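Local atomic coordinates of Sso-CP2 metallo-carboxypetidase (Sulfolobus solfataricus, PDB entry 4MMO), a protein that probably works as a zinc-dependent carboxypeptidase of the M20 family, hydrolysing peptide bonds. Residues 5-17 and 84-96. Sequence-based numbering, arbitrary orientation.
Sequences LYTLIEFLKKPSI and KRAPFSATIENDR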
loop_
_atom_site.group_PDB
_atom_site.type_symbol
_atom_site.label_atom_id
_atom_site.label_comp_id
_atom_site.label_asym_id
_atom_site.label_seq_id
_atom_site.Cartn_x
_atom_site.Cartn_y
_atom_site.Cartn_z
ATOM N N LEU A 5 1.507 -33.113 -29.262
ATOM C CA LEU A 5 0.554 -32.660 -28.267
ATOM C C LEU A 5 0.851 -33.295 -26.914
ATOM O O LEU A 5 0.857 -32.614 -25.889
ATOM C CB LEU A 5 -0.871 -32.987 -28.711
ATOM C CG LEU A 5 -1.979 -32.553 -27.752
ATOM C CD1 LEU A 5 -1.912 -31.061 -27.482
ATOM C CD2 LEU A 5 -3.344 -32.928 -28.308
ATOM N N TYR A 6 1.116 -34.597 -26.917
ATOM C CA TYR A 6 1.359 -35.330 -25.681
ATOM C C TYR A 6 2.532 -34.746 -24.907
ATOM O O TYR A 6 2.457 -34.575 -23.688
ATOM C CB TYR A 6 1.622 -36.810 -25.973
ATOM C CG TYR A 6 2.200 -37.569 -24.797
ATOM C CD1 TYR A 6 1.380 -38.050 -23.783
ATOM C CD2 TYR A 6 3.566 -37.803 -24.699
ATOM C CE1 TYR A 6 1.904 -38.742 -22.706
ATOM C CE2 TYR A 6 4.099 -38.492 -23.625
ATOM C CZ TYR A 6 3.263 -38.959 -22.632
ATOM O OH TYR A 6 3.790 -39.647 -21.563
ATOM N N THR A 7 3.614 -34.434 -25.613
ATOM C CA THR A 7 4.808 -33.921 -24.955
ATOM C C THR A 7 4.553 -32.529 -24.382
ATOM O O THR A 7 5.055 -32.192 -23.309
ATOM C CB THR A 7 6.006 -33.892 -25.912
ATOM O OG1 THR A 7 6.222 -35.209 -26.429
ATOM C CG2 THR A 7 7.272 -33.427 -25.191
ATOM N N LEU A 8 3.762 -31.728 -25.089
ATOM C CA LEU A 8 3.427 -30.395 -24.606
ATOM C C LEU A 8 2.646 -30.494 -23.296
ATOM O O LEU A 8 2.945 -29.777 -22.340
ATOM C CB LEU A 8 2.626 -29.614 -25.654
ATOM C CG LEU A 8 1.990 -28.305 -25.178
ATOM C CD1 LEU A 8 3.039 -27.358 -24.609
ATOM C CD2 LEU A 8 1.228 -27.640 -26.314
ATOM N N ILE A 9 1.653 -31.383 -23.262
ATOM C CA ILE A 9 0.847 -31.619 -22.061
ATOM C C ILE A 9 1.738 -32.024 -20.894
ATOM O O ILE A 9 1.608 -31.503 -19.788
ATOM C CB ILE A 9 -0.204 -32.736 -22.292
ATOM C CG1 ILE A 9 -1.207 -32.328 -23.374
ATOM C CG2 ILE A 9 -0.943 -33.084 -20.992
ATOM C CD1 ILE A 9 -2.098 -31.158 -23.008
ATOM N N GLU A 10 2.639 -32.965 -21.152
ATOM C CA GLU A 10 3.592 -33.428 -20.150
ATOM C C GLU A 10 4.422 -32.261 -19.610
ATOM O O GLU A 10 4.636 -32.145 -18.406
ATOM C CB GLU A 10 4.499 -34.489 -20.775
ATOM C CG GLU A 10 5.532 -35.090 -19.849
ATOM C CD GLU A 10 6.381 -36.137 -20.549
ATOM O OE1 GLU A 10 6.859 -35.862 -21.674
ATOM O OE2 GLU A 10 6.563 -37.236 -19.981
ATOM N N PHE A 11 4.874 -31.395 -20.514
ATOM C CA PHE A 11 5.676 -30.224 -20.161
ATOM C C PHE A 11 4.862 -29.277 -19.285
ATOM O O PHE A 11 5.344 -28.776 -18.262
ATOM C CB PHE A 11 6.095 -29.501 -21.453
ATOM C CG PHE A 11 7.172 -28.450 -21.275
ATOM C CD1 PHE A 11 8.033 -28.464 -20.189
ATOM C CD2 PHE A 11 7.321 -27.443 -22.226
ATOM C CE1 PHE A 11 9.021 -27.496 -20.052
ATOM C CE2 PHE A 11 8.307 -26.476 -22.096
ATOM C CZ PHE A 11 9.154 -26.501 -21.006
ATOM N N LEU A 12 3.621 -29.044 -19.697
ATOM C CA LEU A 12 2.737 -28.093 -19.033
ATOM C C LEU A 12 2.321 -28.540 -17.628
ATOM O O LEU A 12 1.987 -27.711 -16.783
ATOM C CB LEU A 12 1.486 -27.868 -19.882
ATOM C CG LEU A 12 1.640 -27.000 -21.138
ATOM C CD1 LEU A 12 0.367 -27.037 -21.970
ATOM C CD2 LEU A 12 1.977 -25.565 -20.765
ATOM N N LYS A 13 2.333 -29.846 -17.383
ATOM C CA LYS A 13 1.920 -30.373 -16.089
ATOM C C LYS A 13 2.986 -30.142 -15.027
ATOM O O LYS A 13 2.710 -30.246 -13.835
ATOM C CB LYS A 13 1.601 -31.864 -16.190
ATOM C CG LYS A 13 0.234 -32.165 -16.776
ATOM C CD LYS A 13 0.082 -33.650 -17.045
ATOM C CE LYS A 13 -1.353 -34.016 -17.381
ATOM N NZ LYS A 13 -1.475 -35.445 -17.785
ATOM N N LYS A 14 4.201 -29.829 -15.462
ATOM C CA LYS A 14 5.289 -29.571 -14.529
ATOM C C LYS A 14 5.307 -28.102 -14.127
ATOM O O LYS A 14 5.551 -27.236 -14.963
ATOM C CB LYS A 14 6.633 -29.953 -15.139
ATOM C CG LYS A 14 6.700 -31.387 -15.627
ATOM C CD LYS A 14 8.123 -31.917 -15.604
ATOM C CE LYS A 14 8.199 -33.316 -16.193
ATOM N NZ LYS A 14 7.232 -34.254 -15.555
ATOM N N PRO A 15 5.036 -27.811 -12.844
ATOM C CA PRO A 15 5.137 -26.406 -12.446
ATOM C C PRO A 15 6.582 -25.932 -12.454
ATOM O O PRO A 15 7.508 -26.735 -12.349
ATOM C CB PRO A 15 4.547 -26.391 -11.032
ATOM C CG PRO A 15 4.693 -27.775 -10.538
ATOM C CD PRO A 15 4.574 -28.667 -11.738
ATOM N N SER A 16 6.766 -24.626 -12.595
ATOM C CA SER A 16 8.090 -24.045 -12.722
ATOM C C SER A 16 7.970 -22.559 -12.456
ATOM O O SER A 16 8.380 -21.726 -13.263
ATOM C CB SER A 16 8.656 -24.303 -14.121
ATOM O OG SER A 16 7.681 -24.036 -15.109
ATOM N N ILE A 17 7.378 -22.234 -11.315
ATOM C CA ILE A 17 7.224 -20.850 -10.912
ATOM C C ILE A 17 8.573 -20.356 -10.414
ATOM O O ILE A 17 9.086 -20.839 -9.412
ATOM C CB ILE A 17 6.149 -20.704 -9.829
ATOM C CG1 ILE A 17 4.844 -21.356 -10.302
ATOM C CG2 ILE A 17 5.932 -19.236 -9.498
ATOM C CD1 ILE A 17 3.753 -21.409 -9.254
ATOM N N LYS A 84 -10.549 -22.080 -12.931
ATOM C CA LYS A 84 -11.630 -23.047 -13.107
ATOM C C LYS A 84 -11.093 -24.469 -13.121
ATOM O O LYS A 84 -11.746 -25.397 -12.645
ATOM C CB LYS A 84 -12.386 -22.774 -14.405
ATOM C CG LYS A 84 -13.134 -21.461 -14.402
ATOM C CD LYS A 84 -13.956 -21.289 -15.664
ATOM C CE LYS A 84 -14.794 -20.023 -15.604
ATOM N NZ LYS A 84 -13.956 -18.810 -15.397
ATOM N N ARG A 85 -9.899 -24.625 -13.682
ATOM C CA ARG A 85 -9.203 -25.901 -13.702
ATOM C C ARG A 85 -7.858 -25.667 -13.033
ATOM O O ARG A 85 -7.358 -24.547 -13.048
ATOM C CB ARG A 85 -9.015 -26.383 -15.142
ATOM C CG ARG A 85 -10.280 -26.328 -15.993
ATOM C CD ARG A 85 -9.949 -26.283 -17.474
ATOM N NE ARG A 85 -11.148 -26.128 -18.295
ATOM C CZ ARG A 85 -11.709 -24.961 -18.601
ATOM N NH1 ARG A 85 -11.187 -23.822 -18.165
ATOM N NH2 ARG A 85 -12.801 -24.935 -19.350
ATOM N N ALA A 86 -7.280 -26.704 -12.434
ATOM C CA ALA A 86 -6.006 -26.553 -11.737
ATOM C C ALA A 86 -4.967 -25.956 -12.688
ATOM O O ALA A 86 -4.846 -26.414 -13.822
ATOM C CB ALA A 86 -5.527 -27.892 -11.208
ATOM N N PRO A 87 -4.218 -24.933 -12.229
ATOM C CA PRO A 87 -3.260 -24.221 -13.083
ATOM C C PRO A 87 -2.310 -25.109 -13.874
ATOM O O PRO A 87 -1.868 -24.686 -14.942
ATOM C CB PRO A 87 -2.466 -23.382 -12.082
ATOM C CG PRO A 87 -3.414 -23.117 -10.995
ATOM C CD PRO A 87 -4.270 -24.343 -10.879
ATOM N N PHE A 88 -2.001 -26.301 -13.371
ATOM C CA PHE A 88 -1.050 -27.180 -14.046
ATOM C C PHE A 88 -1.658 -28.523 -14.454
ATOM O O PHE A 88 -0.949 -29.504 -14.657
ATOM C CB PHE A 88 0.193 -27.360 -13.178
ATOM C CG PHE A 88 0.942 -26.080 -12.955
ATOM C CD1 PHE A 88 1.752 -25.556 -13.954
ATOM C CD2 PHE A 88 0.820 -25.385 -11.763
ATOM C CE1 PHE A 88 2.436 -24.370 -13.764
ATOM C CE2 PHE A 88 1.502 -24.196 -11.566
ATOM C CZ PHE A 88 2.311 -23.687 -12.569
ATOM N N SER A 89 -2.976 -28.553 -14.603
ATOM C CA SER A 89 -3.655 -29.759 -15.059
ATOM C C SER A 89 -3.440 -29.988 -16.555
ATOM O O SER A 89 -3.438 -31.132 -17.012
ATOM C CB SER A 89 -5.153 -29.675 -14.756
ATOM O OG SER A 89 -5.730 -28.509 -15.319
ATOM N N ALA A 90 -3.242 -28.903 -17.305
ATOM C CA ALA A 90 -3.150 -28.970 -18.767
ATOM C C ALA A 90 -4.369 -29.692 -19.318
ATOM O O ALA A 90 -4.261 -30.572 -20.169
ATOM C CB ALA A 90 -1.870 -29.663 -19.202
ATOM N N THR A 91 -5.531 -29.318 -18.800
ATOM C CA THR A 91 -6.789 -29.919 -19.202
ATOM C C THR A 91 -7.123 -29.538 -20.632
ATOM O O THR A 91 -6.980 -28.379 -21.023
ATOM C CB THR A 91 -7.929 -29.446 -18.283
ATOM O OG1 THR A 91 -7.708 -29.940 -16.956
ATOM C CG2 THR A 91 -9.288 -29.930 -18.785
ATOM N N ILE A 92 -7.578 -30.519 -21.405
ATOM C CA ILE A 92 -8.047 -30.270 -22.760
ATOM C C ILE A 92 -9.558 -30.091 -22.749
ATOM O O ILE A 92 -10.291 -30.951 -22.263
ATOM C CB ILE A 92 -7.670 -31.416 -23.717
ATOM C CG1 ILE A 92 -6.151 -31.572 -23.777
ATOM C CG2 ILE A 92 -8.222 -31.146 -25.115
ATOM C CD1 ILE A 92 -5.679 -32.815 -24.501
ATOM N N GLU A 93 -10.015 -28.967 -23.284
ATOM C CA GLU A 93 -11.438 -28.684 -23.366
ATOM C C GLU A 93 -11.682 -27.597 -24.405
ATOM O O GLU A 93 -10.969 -26.595 -24.441
ATOM C CB GLU A 93 -11.975 -28.250 -22.002
ATOM C CG GLU A 93 -13.489 -28.121 -21.948
ATOM C CD GLU A 93 -14.026 -28.013 -20.533
ATOM O OE1 GLU A 93 -13.229 -28.110 -19.577
ATOM O OE2 GLU A 93 -15.253 -27.832 -20.379
ATOM N N ASN A 94 -12.690 -27.806 -25.246
ATOM C CA ASN A 94 -13.004 -26.878 -26.326
ATOM C C ASN A 94 -11.819 -26.718 -27.273
ATOM O O ASN A 94 -11.536 -25.617 -27.742
ATOM C CB ASN A 94 -13.411 -25.513 -25.767
ATOM C CG ASN A 94 -14.335 -25.623 -24.569
ATOM O OD1 ASN A 94 -14.074 -25.043 -23.514
ATOM N ND2 ASN A 94 -15.420 -26.374 -24.725
ATOM N N ASP A 95 -11.125 -27.822 -27.538
ATOM C CA ASP A 95 -9.963 -27.824 -28.423
ATOM C C ASP A 95 -8.897 -26.835 -27.957
ATOM O O ASP A 95 -8.150 -26.274 -28.766
ATOM C CB ASP A 95 -10.381 -27.519 -29.866
ATOM C CG ASP A 95 -11.236 -28.619 -30.467
ATOM O OD1 ASP A 95 -10.670 -29.663 -30.858
ATOM O OD2 ASP A 95 -12.469 -28.439 -30.551
ATOM N N ARG A 96 -8.836 -26.631 -26.644
ATOM C CA ARG A 96 -7.851 -25.751 -26.034
ATOM C C ARG A 96 -7.179 -26.465 -24.873
ATOM O O ARG A 96 -7.764 -27.361 -24.272
ATOM C CB ARG A 96 -8.520 -24.475 -25.525
ATOM C CG ARG A 96 -9.070 -23.586 -26.615
ATOM C CD ARG A 96 -9.722 -22.343 -26.043
ATOM N NE ARG A 96 -10.360 -21.539 -27.081
ATOM C CZ ARG A 96 -10.668 -20.252 -26.954
ATOM N NH1 ARG A 96 -10.391 -19.600 -25.832
ATOM N NH2 ARG A 96 -11.249 -19.611 -27.959
HETATM O O HOH W 1 -0.013 -31.584 -13.090
#
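Phe88 O accepts a hydrogen bond from a water whose oxygen lies 2.8 Å from it. The same water donates to Lys13 O, so it bridges two backbone carbonyls, one in each segment. A weaker, additional approach to Phe88 O is a CA-H...O contact from Lys13 CA at 3.3 Å, with 157° at the hydrogen. Beside this bridge, chi1 of -63° sets Phe88 CG anti to its own carbonyl carbon, and the ring lies against Pro15. Pro15 CB sits over the Phe88 ring, 3.7 Å from the centroid and 8° off the normal, a CH-pi contact. Leu12 O lies in the ring plane at the edge, 3.6 Å from Phe88 CD1; Ile17 CG1 is 4.1 Å from Phe88 CZ, oblique to the ring. The type I beta turn Ala86-Ser89 shapes this loop, Ala86 O accepting from both Ser89 N and Ser89 OG. Farther along, Ala90 CB meets Leu12 CB at 3.9 Å, next to a G1 beta bulge in which Ala90 and Thr91 face Tyr98. From strand 91-93 itself, Ile92 CG1 adds a contact to Ile9 CD1 at 4.1 Å. Ser16, hydrogen-bonded through OG to Tyr72 O, has its side chain about 8 Å from that of the zinc ligand His71. Helix 3-12 and its following loop thus pack on the loop entering strand 91-93 chiefly by fit of apolar shape, while water satisfies two carbonyls that cannot bond each other.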